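Local coordinates for protein SusD homolog (Bacteroides thetaiotaomicron, PDB 4MRU) that probably binds host mucin O-glycans at the bacterial cell surface as a SusD-like lipoprotein of the outer membrane, at residues 59-64 and 292-297; 300-305 and 385-390. One frame throughout, in Å; residues are numbered along the deposited sequence. Where two conformers were deposited one is given.

Contact 1: 59-64 and 292-297. With EDO (1,2-ethanediol), chain K.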
loop_
_atom_site.group_PDB
_atom_site.type_symbol
_atom_site.label_atom_id
_atom_site.label_comp_id
_atom_site.label_asym_id
_atom_site.label_seq_id
_atom_site.Cartn_x
_atom_site.Cartn_y
_atom_site.Cartn_z
ATOM N N GLY A 59 -10.176 -9.095 6.946
ATOM C CA GLY A 59 -9.870 -10.321 7.671
ATOM C C GLY A 59 -10.354 -11.546 6.850
ATOM O O GLY A 59 -11.171 -11.434 5.923
ATOM N N GLU A 60 -9.857 -12.689 7.267
ATOM C CA GLU A 60 -10.040 -13.940 6.582
ATOM C C GLU A 60 -11.288 -14.595 7.172
ATOM O O GLU A 60 -11.512 -14.618 8.376
ATOM C CB GLU A 60 -8.787 -14.822 6.735
ATOM C CG GLU A 60 -7.431 -14.161 6.405
ATOM C CD GLU A 60 -6.596 -13.800 7.615
ATOM O OE1 GLU A 60 -7.188 -13.484 8.659
ATOM O OE2 GLU A 60 -5.342 -13.802 7.500
ATOM N N THR A 61 -12.118 -15.127 6.306
ATOM C CA THR A 61 -13.364 -15.771 6.718
ATOM C C THR A 61 -13.223 -17.224 7.031
ATOM O O THR A 61 -14.134 -17.829 7.618
ATOM C CB THR A 61 -14.403 -15.714 5.570
ATOM O OG1 THR A 61 -13.850 -16.362 4.409
ATOM C CG2 THR A 61 -14.761 -14.307 5.257
ATOM N N ARG A 62 -12.074 -17.812 6.694
ATOM C CA ARG A 62 -11.940 -19.263 6.806
ATOM C C ARG A 62 -11.451 -19.678 8.190
ATOM O O ARG A 62 -10.264 -19.577 8.488
ATOM C CB ARG A 62 -11.022 -19.819 5.707
ATOM C CG ARG A 62 -11.578 -19.542 4.300
ATOM C CD ARG A 62 -12.948 -20.198 4.099
ATOM N NE ARG A 62 -13.587 -19.763 2.864
ATOM C CZ ARG A 62 -14.826 -20.062 2.503
ATOM N NH1 ARG A 62 -15.597 -20.830 3.292
ATOM N NH2 ARG A 62 -15.289 -19.593 1.336
ATOM N N THR A 63 -12.391 -20.193 8.994
ATOM C CA THR A 63 -12.164 -20.481 10.435
ATOM C C THR A 63 -11.258 -21.667 10.639
ATOM O O THR A 63 -10.672 -21.827 11.720
ATOM C CB THR A 63 -13.490 -20.723 11.177
ATOM O OG1 THR A 63 -14.220 -21.798 10.543
ATOM C CG2 THR A 63 -14.304 -19.449 11.153
ATOM N N GLY A 64 -11.101 -22.482 9.609
ATOM C CA GLY A 64 -10.158 -23.587 9.667
ATOM C C GLY A 64 -8.708 -23.172 9.538
ATOM O O GLY A 64 -7.821 -23.958 9.827
ATOM N N TYR A 292 -20.632 -3.558 8.655
ATOM C CA TYR A 292 -20.086 -4.330 9.772
ATOM C C TYR A 292 -18.719 -4.886 9.400
ATOM O O TYR A 292 -18.497 -5.344 8.261
ATOM C CB TYR A 292 -21.020 -5.473 10.119
ATOM C CG TYR A 292 -22.379 -5.064 10.609
ATOM C CD1 TYR A 292 -23.421 -4.879 9.712
ATOM C CD2 TYR A 292 -22.640 -4.862 11.975
ATOM C CE1 TYR A 292 -24.667 -4.492 10.139
ATOM C CE2 TYR A 292 -23.926 -4.510 12.420
ATOM C CZ TYR A 292 -24.932 -4.341 11.497
ATOM O OH TYR A 292 -26.208 -3.931 11.852
ATOM N N GLY A 293 -17.811 -4.846 10.363
ATOM C CA GLY A 293 -16.445 -5.289 10.166
ATOM C C GLY A 293 -16.098 -6.406 11.101
ATOM O O GLY A 293 -16.688 -6.511 12.176
HETATM N N MSE A 294 -15.168 -7.255 10.648
HETATM C CA MSE A 294 -14.699 -8.400 11.406
HETATM C C MSE A 294 -13.413 -8.041 12.131
HETATM O O MSE A 294 -12.522 -7.409 11.572
HETATM C CB MSE A 294 -14.472 -9.556 10.417
HETATM C CG MSE A 294 -14.039 -10.881 11.044
HETATM SE SE MSE A 294 -12.932 -11.941 9.761
HETATM C CE MSE A 294 -14.051 -11.746 8.182
ATOM N N ARG A 295 -13.296 -8.467 13.371
ATOM C CA ARG A 295 -12.062 -8.252 14.125
ATOM C C ARG A 295 -10.918 -8.962 13.429
ATOM O O ARG A 295 -11.020 -10.123 13.108
ATOM C CB ARG A 295 -12.187 -8.737 15.559
ATOM C CG ARG A 295 -11.014 -8.375 16.481
ATOM C CD ARG A 295 -11.018 -6.897 16.885
ATOM N NE ARG A 295 -9.900 -6.658 17.734
ATOM C CZ ARG A 295 -9.919 -6.798 19.048
ATOM N NH1 ARG A 295 -11.057 -7.133 19.710
ATOM N NH2 ARG A 295 -8.800 -6.606 19.719
ATOM N N ILE A 296 -9.817 -8.262 13.216
ATOM C CA ILE A 296 -8.633 -8.875 12.591
ATOM C C ILE A 296 -7.709 -9.490 13.640
ATOM O O ILE A 296 -7.386 -8.844 14.616
ATOM C CB ILE A 296 -7.856 -7.845 11.750
ATOM C CG1 ILE A 296 -8.743 -7.392 10.602
ATOM C CG2 ILE A 296 -6.535 -8.425 11.234
ATOM C CD1 ILE A 296 -8.240 -6.173 9.892
ATOM N N GLY A 297 -7.301 -10.729 13.396
ATOM C CA GLY A 297 -6.446 -11.478 14.326
ATOM C C GLY A 297 -7.160 -12.288 15.401
ATOM O O GLY A 297 -6.936 -12.096 16.602
HETATM C C1 EDO K . -10.398 -9.981 23.208
HETATM O O1 EDO K . -9.480 -9.022 23.826
HETATM C C2 EDO K . -11.764 -9.435 22.725
HETATM O O2 EDO K . -11.821 -7.992 22.510
HETATM O O HOH W 1 -8.091 -13.196 11.906
#

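Contact 2: 300-305 and 385-390. With EDO (1,2-ethanediol), chain K.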
loop_
_atom_site.group_PDB
_atom_site.type_symbol
_atom_site.label_atom_id
_atom_site.label_comp_id
_atom_site.label_asym_id
_atom_site.label_seq_id
_atom_site.Cartn_x
_atom_site.Cartn_y
_atom_site.Cartn_z
ATOM N N SER A 300 -12.085 -17.521 15.107
ATOM C CA SER A 300 -13.504 -17.539 15.429
ATOM C C SER A 300 -13.993 -18.947 15.741
ATOM O O SER A 300 -13.616 -19.884 15.050
ATOM C CB SER A 300 -14.339 -17.002 14.258
ATOM O OG SER A 300 -15.743 -17.101 14.522
ATOM N N PRO A 301 -14.903 -19.095 16.724
ATOM C CA PRO A 301 -15.576 -20.398 16.963
ATOM C C PRO A 301 -16.777 -20.616 16.090
ATOM O O PRO A 301 -17.416 -21.646 16.179
ATOM C CB PRO A 301 -16.043 -20.278 18.415
ATOM C CG PRO A 301 -16.325 -18.810 18.572
ATOM C CD PRO A 301 -15.355 -18.063 17.679
ATOM N N PHE A 302 -17.125 -19.653 15.251
ATOM C CA PHE A 302 -18.293 -19.790 14.381
ATOM C C PHE A 302 -17.947 -20.432 13.029
ATOM O O PHE A 302 -16.785 -20.808 12.790
ATOM C CB PHE A 302 -18.927 -18.408 14.247
ATOM C CG PHE A 302 -19.453 -17.885 15.555
ATOM C CD1 PHE A 302 -20.354 -18.634 16.310
ATOM C CD2 PHE A 302 -18.986 -16.702 16.081
ATOM C CE1 PHE A 302 -20.809 -18.175 17.538
ATOM C CE2 PHE A 302 -19.441 -16.234 17.297
ATOM C CZ PHE A 302 -20.363 -16.959 18.022
ATOM N N SER A 303 -18.962 -20.569 12.162
ATOM C CA SER A 303 -18.802 -21.205 10.851
ATOM C C SER A 303 -18.268 -20.216 9.841
ATOM O O SER A 303 -18.345 -19.008 10.040
ATOM C CB SER A 303 -20.135 -21.782 10.354
ATOM O OG SER A 303 -21.066 -20.763 9.932
ATOM N N ASP A 304 -17.673 -20.725 8.772
ATOM C CA ASP A 304 -17.296 -19.864 7.642
ATOM C C ASP A 304 -18.513 -19.078 7.095
ATOM O O ASP A 304 -18.398 -17.877 6.780
ATOM C CB ASP A 304 -16.662 -20.684 6.522
ATOM C CG ASP A 304 -15.346 -21.320 6.922
ATOM O OD1 ASP A 304 -14.929 -21.196 8.076
ATOM O OD2 ASP A 304 -14.723 -21.990 6.067
ATOM N N ASP A 305 -19.679 -19.711 7.031
ATOM C CA ASP A 305 -20.863 -19.034 6.511
ATOM C C ASP A 305 -21.240 -17.848 7.391
ATOM O O ASP A 305 -21.624 -16.807 6.879
ATOM C CB ASP A 305 -22.053 -19.983 6.401
ATOM C CG ASP A 305 -23.172 -19.403 5.544
ATOM O OD1 ASP A 305 -22.946 -19.178 4.328
ATOM O OD2 ASP A 305 -24.272 -19.151 6.091
ATOM N N LEU A 385 -21.576 -10.532 16.050
ATOM C CA LEU A 385 -21.652 -11.902 16.613
ATOM C C LEU A 385 -21.281 -11.978 18.090
ATOM O O LEU A 385 -21.322 -13.045 18.694
ATOM C CB LEU A 385 -20.794 -12.876 15.776
ATOM C CG LEU A 385 -21.264 -12.988 14.322
ATOM C CD1 LEU A 385 -20.398 -13.977 13.566
ATOM C CD2 LEU A 385 -22.723 -13.410 14.216
ATOM N N GLY A 386 -20.912 -10.849 18.671
ATOM C CA GLY A 386 -20.730 -10.748 20.111
ATOM C C GLY A 386 -19.404 -11.263 20.687
ATOM O O GLY A 386 -19.238 -11.279 21.908
ATOM N N SER A 387 -18.460 -11.652 19.838
ATOM C CA SER A 387 -17.236 -12.300 20.316
ATOM C C SER A 387 -16.047 -11.372 20.562
ATOM O O SER A 387 -15.267 -11.644 21.459
ATOM C CB SER A 387 -16.733 -13.340 19.302
ATOM O OG SER A 387 -17.668 -14.352 19.089
ATOM N N TYR A 388 -15.847 -10.363 19.718
ATOM C CA TYR A 388 -14.589 -9.586 19.772
ATOM C C TYR A 388 -14.804 -8.056 19.893
ATOM O O TYR A 388 -13.963 -7.252 19.440
ATOM C CB TYR A 388 -13.721 -9.915 18.570
ATOM C CG TYR A 388 -13.427 -11.380 18.441
ATOM C CD1 TYR A 388 -12.600 -12.023 19.354
ATOM C CD2 TYR A 388 -14.006 -12.139 17.449
ATOM C CE1 TYR A 388 -12.358 -13.391 19.269
ATOM C CE2 TYR A 388 -13.778 -13.499 17.350
ATOM C CZ TYR A 388 -12.931 -14.122 18.257
ATOM O OH TYR A 388 -12.678 -15.467 18.159
ATOM N N SER A 389 -15.910 -7.676 20.522
ATOM C CA SER A 389 -16.214 -6.261 20.728
ATOM C C SER A 389 -15.137 -5.606 21.520
ATOM O O SER A 389 -14.544 -6.223 22.400
ATOM C CB SER A 389 -17.537 -6.084 21.446
ATOM O OG SER A 389 -18.575 -6.557 20.599
ATOM N N THR A 390 -14.853 -4.337 21.212
ATOM C CA THR A 390 -13.812 -3.650 21.960
ATOM C C THR A 390 -13.981 -2.138 21.822
ATOM O O THR A 390 -14.831 -1.654 21.049
ATOM C CB THR A 390 -12.382 -4.142 21.513
ATOM O OG1 THR A 390 -11.427 -3.811 22.511
ATOM C CG2 THR A 390 -11.932 -3.526 20.250
HETATM C C1 EDO K . -10.398 -9.981 23.208
HETATM O O1 EDO K . -9.480 -9.022 23.826
HETATM C C2 EDO K . -11.764 -9.435 22.725
HETATM O O2 EDO K . -11.821 -7.992 22.510
#

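Contact 1: 59-64 and 292-297
Met294, a selenomethionine, reaches across to the backbone of Gly59 and Glu60; it was modelled in two conformers, and the account holds for one of them. Its CB points at the 59-64 segment, and with CG anti to the backbone N (chi1 -177°) CB and CG carry the chain across toward the end of strand 58-60. SE then comes to rest 3.3 Å from Glu60 O, a packing contact. A bend at the last torsion (chi3 -47°) turns CE to Gly59 O, 3.7 Å away. There CE also meets Thr61 CG2 at 4.0 Å, the two side chains crossing at about a right angle. Gly59 fits this arrangement, since a CB on it would lie only about 3.0 Å from Met294 SE. Elsewhere in the contact one water accepts from Gly297 N at 3.0 Å and donates weakly to Glu60 OE1, whose stronger partner is Ser70 OG. Glu60 N is buried without any partner in the model. The CB of Arg295 points away from 59-64; its NH1 donates to ethanediol O2 in the guanidinium plane (3.0 Å, 152°). Strand 258-260 serves both segments, bonding Gly59 through Arg259 and Met294 through Val260. The arrangement is a buried packing of an irregular loop against a short two-stranded antiparallel sheet, within the mainly helical SusD-like fold.

Contact 2: 300-305 and 385-390
Apolar packing centres on Phe302, whose ring meets the start of the 385-390 loop. Its CG lies anti to the carbonyl carbon (chi1 -64°), which brings CE2 to 3.9 Å from Leu385 CB and CD2 to 4.0 Å from Leu385 CD1 as the two side chains slide past each other. Pro301 CG covers one face of the same ring, over its centre, and Met307 touches both Phe302 and Leu385. Polar atoms enter mostly as packing partners: Ser387 OG abuts the ring edge near its plane, 3.1 Å from Phe302 CE2, while Tyr388 OH sits 3.5 Å from Ser300 CA. Replacing the Phe302 ring by an alanine's methyl is likely to open a gap beside Leu385 and take away the face that Pro301 CG covers and the edge that Ser387 OG meets. True hydrogen bonds shape each loop from within. Phe302 N donates to Ser300 OG (3.0 Å, 161°), and the Asp383 carboxylate receives the N-H groups of Leu385, Ser387 and Tyr388. Ser303 OG takes the N-H of Asp306. The contact thus joins two surface loops, one shaped by an ST turn at Ser300 followed by a serine N-cap on helix 304-309, the other by an Asx turn at Asp383.

In the fold
Contacts 1 and 2 lie with their centres about 8 Å apart, and each segment of one touches a segment of the other. Thr63 OG1 probably hydrogen-bonds Asp304 OD1 at 2.6 Å, and the second oxygen of that carboxylate pairs with Arg62 in a salt bridge, so the start of helix 304-309 is tied to the 59-64 segment. Arg295 NH1 probably donates to Tyr388 O at 2.9 Å, linking 292-297 to 385-390. Ethanediol, probably from the crystallisation liquor, extends this second link: the molecule held by Arg295 also donates weakly through O2 to Ser389 O. Contact 1 is buried, contact 2 superficial, and both lie away from the magnesium-binding Asn373.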